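Subdomain of Desmoplakin Carboxy-Terminal domain (DPCT) (Homo sapiens, PDB 1LM5) probably binds intermediate filaments through a plakin-repeat fragment of its carboxy-terminal region, consistent with linking the filament network to desmosomes. Local coordinates at residues L119-E132 / K145-T159. Numbering follows the deposited sequence.
Sequences LEFQYLTGGLVDPE and KGFIDGRAAQRLQDT
L156 is the main bump of this contact, set into a hollow formed by L119, E120, Y123 and L128. The contact lies within a plectin (plakin) repeat and packs the last turns of helix 112-124 against helix 150-157. The axes of segments 119-124 and 150-157 cross at -66° and come within 10.5 Å. The two methyls of L156 part in the hollow. L156 CD2 enters between L119 CB and E120 CG, 3.9 Å from E120 CG. CD1 meets the methyls of L128 tip to tip. L156 CB sits over one face of the Y123 ring, 4.0 Å from its centroid, a CH-pi contact. CG of Y123 is anti to the backbone N (chi1 -174°), which swings the ring toward the 150-157 helix and brings OH alongside Q157, against its CA. The L156 carbonyl O near this ring is also hydrogen-bonded to Y162 OH. Beyond the helix end, T159 CG2 packs on L124 CD2, 3.6 Å away, and touches the edge of the Y123 ring. At the other end, L128 CD1 also meets I148 CD1. A102 of helix 101-106 touches both L119 and I148. Next along, F147 points its ring edge at D130. The ring and carboxylate planes stand 81° apart, and D130 OD1 lies 3.6 Å from F147 CZ. D130 OD1 also accepts from E132 N, 2.9 Å away, in an Asx turn. The bent K145 chain brings NZ to two carboxylates. K145 NZ makes a long salt bridge to D130 OD2, 3.8 Å. It also salt-bridges E132 OE2 at 2.8 Å, donating on the syn side but tilted from the carboxylate plane.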
# COMPACT_ATOMS: atom_id res chain seq x y z
N LEU B 119 11.82 -10.57 1.79
CA LEU B 119 12.29 -9.21 1.62
C LEU B 119 12.43 -8.87 0.15
O LEU B 119 12.06 -7.78 -0.29
CB LEU B 119 13.63 -9.03 2.32
CG LEU B 119 13.58 -9.22 3.83
CD1 LEU B 119 15.00 -9.17 4.40
CD2 LEU B 119 12.73 -8.13 4.44
N GLU B 120 12.95 -9.80 -0.62
CA GLU B 120 13.13 -9.57 -2.04
C GLU B 120 11.80 -9.46 -2.77
O GLU B 120 11.62 -8.59 -3.62
CB GLU B 120 13.97 -10.68 -2.64
CG GLU B 120 15.37 -10.70 -2.04
CD GLU B 120 16.15 -11.91 -2.44
OE1 GLU B 120 15.53 -12.88 -2.93
OE2 GLU B 120 17.38 -11.90 -2.25
N PHE B 121 10.89 -10.35 -2.43
CA PHE B 121 9.57 -10.33 -3.03
C PHE B 121 8.96 -8.96 -2.81
O PHE B 121 8.41 -8.35 -3.73
CB PHE B 121 8.67 -11.37 -2.38
CG PHE B 121 9.04 -12.79 -2.69
CD1 PHE B 121 8.71 -13.80 -1.79
CD2 PHE B 121 9.68 -13.13 -3.88
CE1 PHE B 121 9.01 -15.14 -2.08
CE2 PHE B 121 9.99 -14.46 -4.18
CZ PHE B 121 9.65 -15.46 -3.27
N GLN B 122 9.03 -8.47 -1.57
CA GLN B 122 8.46 -7.17 -1.26
C GLN B 122 9.20 -6.08 -2.00
O GLN B 122 8.60 -5.25 -2.68
CB GLN B 122 8.51 -6.92 0.26
CG GLN B 122 7.69 -7.91 1.07
CD GLN B 122 7.84 -7.72 2.57
OE1 GLN B 122 8.71 -6.99 3.03
NE2 GLN B 122 6.99 -8.40 3.34
N TYR B 123 10.52 -6.09 -1.87
CA TYR B 123 11.35 -5.09 -2.51
C TYR B 123 11.04 -4.94 -4.00
O TYR B 123 10.79 -3.84 -4.48
CB TYR B 123 12.82 -5.46 -2.33
CG TYR B 123 13.74 -4.39 -2.84
CD1 TYR B 123 13.97 -3.24 -2.10
CD2 TYR B 123 14.34 -4.51 -4.10
CE1 TYR B 123 14.79 -2.24 -2.59
CE2 TYR B 123 15.15 -3.51 -4.59
CZ TYR B 123 15.37 -2.37 -3.83
OH TYR B 123 16.17 -1.37 -4.31
N LEU B 124 11.05 -6.07 -4.71
CA LEU B 124 10.80 -6.10 -6.14
C LEU B 124 9.41 -5.64 -6.53
O LEU B 124 9.18 -5.27 -7.67
CB LEU B 124 11.01 -7.51 -6.68
CG LEU B 124 12.46 -7.98 -6.81
CD1 LEU B 124 12.48 -9.46 -7.15
CD2 LEU B 124 13.19 -7.15 -7.87
N THR B 125 8.47 -5.67 -5.59
CA THR B 125 7.11 -5.28 -5.91
C THR B 125 6.67 -3.95 -5.32
O THR B 125 5.48 -3.72 -5.14
CB THR B 125 6.13 -6.38 -5.50
OG1 THR B 125 6.31 -6.70 -4.11
CG2 THR B 125 6.36 -7.65 -6.34
N GLY B 126 7.63 -3.09 -5.01
CA GLY B 126 7.25 -1.79 -4.47
C GLY B 126 8.01 -1.33 -3.26
O GLY B 126 8.18 -0.13 -3.06
N GLY B 127 8.47 -2.27 -2.43
CA GLY B 127 9.21 -1.88 -1.25
C GLY B 127 8.88 -2.78 -0.09
O GLY B 127 7.85 -3.44 -0.07
N LEU B 128 9.77 -2.79 0.89
CA LEU B 128 9.58 -3.62 2.06
C LEU B 128 8.31 -3.23 2.78
O LEU B 128 7.90 -2.07 2.77
CB LEU B 128 10.75 -3.49 3.01
CG LEU B 128 12.10 -3.91 2.44
CD1 LEU B 128 13.12 -3.95 3.57
CD2 LEU B 128 11.98 -5.27 1.77
N VAL B 129 7.70 -4.23 3.42
CA VAL B 129 6.48 -4.02 4.17
C VAL B 129 6.76 -3.71 5.62
O VAL B 129 7.58 -4.36 6.27
CB VAL B 129 5.60 -5.28 4.12
CG1 VAL B 129 4.38 -5.11 5.03
CG2 VAL B 129 5.17 -5.56 2.69
N ASP B 130 6.09 -2.68 6.14
CA ASP B 130 6.21 -2.36 7.55
C ASP B 130 4.96 -2.98 8.17
O ASP B 130 3.85 -2.48 7.98
CB ASP B 130 6.20 -0.85 7.77
CG ASP B 130 6.21 -0.50 9.24
OD1 ASP B 130 6.17 -1.44 10.07
OD2 ASP B 130 6.25 0.70 9.56
N PRO B 131 5.11 -4.09 8.91
CA PRO B 131 3.99 -4.78 9.56
C PRO B 131 3.19 -3.85 10.47
O PRO B 131 2.00 -4.06 10.69
CB PRO B 131 4.68 -5.89 10.36
CG PRO B 131 5.97 -6.10 9.63
CD PRO B 131 6.39 -4.71 9.28
N GLU B 132 3.86 -2.84 11.01
CA GLU B 132 3.23 -1.87 11.89
C GLU B 132 1.99 -1.23 11.26
O GLU B 132 0.94 -1.13 11.89
CB GLU B 132 4.22 -0.77 12.26
CG GLU B 132 3.58 0.44 12.92
CD GLU B 132 4.43 1.71 12.76
OE1 GLU B 132 4.01 2.77 13.29
OE2 GLU B 132 5.50 1.64 12.11
N LYS B 145 13.83 2.70 10.12
CA LYS B 145 13.14 1.87 11.09
C LYS B 145 14.09 0.82 11.66
O LYS B 145 13.78 0.18 12.66
CB LYS B 145 11.95 1.18 10.44
CG LYS B 145 10.98 2.12 9.75
CD LYS B 145 10.06 2.82 10.72
CE LYS B 145 9.04 1.85 11.31
NZ LYS B 145 8.12 2.52 12.26
N GLY B 146 15.23 0.64 11.02
CA GLY B 146 16.20 -0.34 11.48
C GLY B 146 15.89 -1.75 11.02
O GLY B 146 16.43 -2.72 11.57
N PHE B 147 15.02 -1.89 10.03
CA PHE B 147 14.68 -3.22 9.51
C PHE B 147 15.92 -3.84 8.90
O PHE B 147 16.21 -5.01 9.10
CB PHE B 147 13.63 -3.13 8.39
CG PHE B 147 12.26 -2.78 8.86
CD1 PHE B 147 11.21 -2.74 7.96
CD2 PHE B 147 12.01 -2.49 10.20
CE1 PHE B 147 9.93 -2.42 8.38
CE2 PHE B 147 10.73 -2.17 10.63
CZ PHE B 147 9.69 -2.13 9.72
N ILE B 148 16.62 -3.03 8.12
CA ILE B 148 17.82 -3.46 7.43
C ILE B 148 18.83 -2.34 7.55
O ILE B 148 18.47 -1.18 7.74
CB ILE B 148 17.53 -3.68 5.93
CG1 ILE B 148 17.03 -2.36 5.32
CG2 ILE B 148 16.48 -4.75 5.74
CD1 ILE B 148 16.69 -2.44 3.83
N ASP B 149 20.11 -2.69 7.44
CA ASP B 149 21.16 -1.69 7.49
C ASP B 149 21.58 -1.45 6.05
O ASP B 149 21.06 -2.10 5.14
CB ASP B 149 22.34 -2.17 8.34
CG ASP B 149 22.93 -3.49 7.86
OD1 ASP B 149 23.80 -4.03 8.58
OD2 ASP B 149 22.54 -3.98 6.78
N GLY B 150 22.50 -0.53 5.84
CA GLY B 150 22.95 -0.23 4.50
C GLY B 150 23.39 -1.45 3.71
O GLY B 150 23.10 -1.55 2.52
N ARG B 151 24.09 -2.37 4.37
CA ARG B 151 24.57 -3.57 3.70
C ARG B 151 23.41 -4.39 3.15
O ARG B 151 23.42 -4.80 1.99
CB ARG B 151 25.38 -4.45 4.66
CG ARG B 151 26.67 -3.81 5.17
CD ARG B 151 27.65 -3.49 4.05
NE ARG B 151 28.07 -4.67 3.30
CZ ARG B 151 28.79 -5.66 3.81
NH1 ARG B 151 29.19 -5.61 5.08
NH2 ARG B 151 29.12 -6.71 3.06
N ALA B 152 22.41 -4.62 3.99
CA ALA B 152 21.24 -5.40 3.58
C ALA B 152 20.50 -4.66 2.48
O ALA B 152 20.02 -5.28 1.53
CB ALA B 152 20.32 -5.64 4.77
N ALA B 153 20.43 -3.34 2.60
CA ALA B 153 19.76 -2.52 1.61
C ALA B 153 20.49 -2.64 0.28
O ALA B 153 19.88 -2.74 -0.78
CB ALA B 153 19.73 -1.06 2.05
N GLN B 154 21.81 -2.64 0.35
CA GLN B 154 22.62 -2.77 -0.85
C GLN B 154 22.30 -4.11 -1.52
O GLN B 154 22.14 -4.18 -2.73
CB GLN B 154 24.10 -2.71 -0.49
CG GLN B 154 25.01 -2.42 -1.66
CD GLN B 154 24.70 -1.07 -2.29
OE1 GLN B 154 24.30 -0.13 -1.60
NE2 GLN B 154 24.90 -0.97 -3.59
N ARG B 155 22.21 -5.17 -0.72
CA ARG B 155 21.89 -6.51 -1.24
C ARG B 155 20.55 -6.52 -1.97
O ARG B 155 20.43 -7.09 -3.06
CB ARG B 155 21.85 -7.52 -0.10
CG ARG B 155 23.06 -8.44 -0.02
CD ARG B 155 23.07 -9.20 1.29
NE ARG B 155 23.53 -8.34 2.38
CZ ARG B 155 22.98 -8.30 3.60
NH1 ARG B 155 21.94 -9.06 3.90
NH2 ARG B 155 23.48 -7.47 4.50
N LEU B 156 19.54 -5.91 -1.36
CA LEU B 156 18.22 -5.85 -1.97
C LEU B 156 18.26 -5.09 -3.29
O LEU B 156 17.63 -5.47 -4.27
CB LEU B 156 17.23 -5.17 -1.03
CG LEU B 156 16.78 -6.01 0.16
CD1 LEU B 156 15.93 -5.15 1.08
CD2 LEU B 156 16.00 -7.22 -0.35
N GLN B 157 19.02 -4.00 -3.30
CA GLN B 157 19.14 -3.17 -4.49
C GLN B 157 19.75 -3.92 -5.67
O GLN B 157 19.35 -3.72 -6.81
CB GLN B 157 19.98 -1.94 -4.16
CG GLN B 157 20.37 -1.11 -5.37
CD GLN B 157 21.59 -0.28 -5.10
OE1 GLN B 157 21.60 0.55 -4.19
NE2 GLN B 157 22.65 -0.49 -5.88
N ASP B 158 20.73 -4.77 -5.39
CA ASP B 158 21.39 -5.54 -6.44
C ASP B 158 20.49 -6.69 -6.88
O ASP B 158 20.85 -7.86 -6.75
CB ASP B 158 22.72 -6.09 -5.94
CG ASP B 158 23.50 -6.80 -7.03
OD1 ASP B 158 24.51 -7.46 -6.71
OD2 ASP B 158 23.11 -6.69 -8.21
N THR B 159 19.32 -6.33 -7.40
CA THR B 159 18.34 -7.32 -7.84
C THR B 159 18.94 -8.33 -8.80
O THR B 159 18.51 -9.48 -8.84
CB THR B 159 17.14 -6.63 -8.53
OG1 THR B 159 17.59 -5.89 -9.67
CG2 THR B 159 16.45 -5.68 -7.55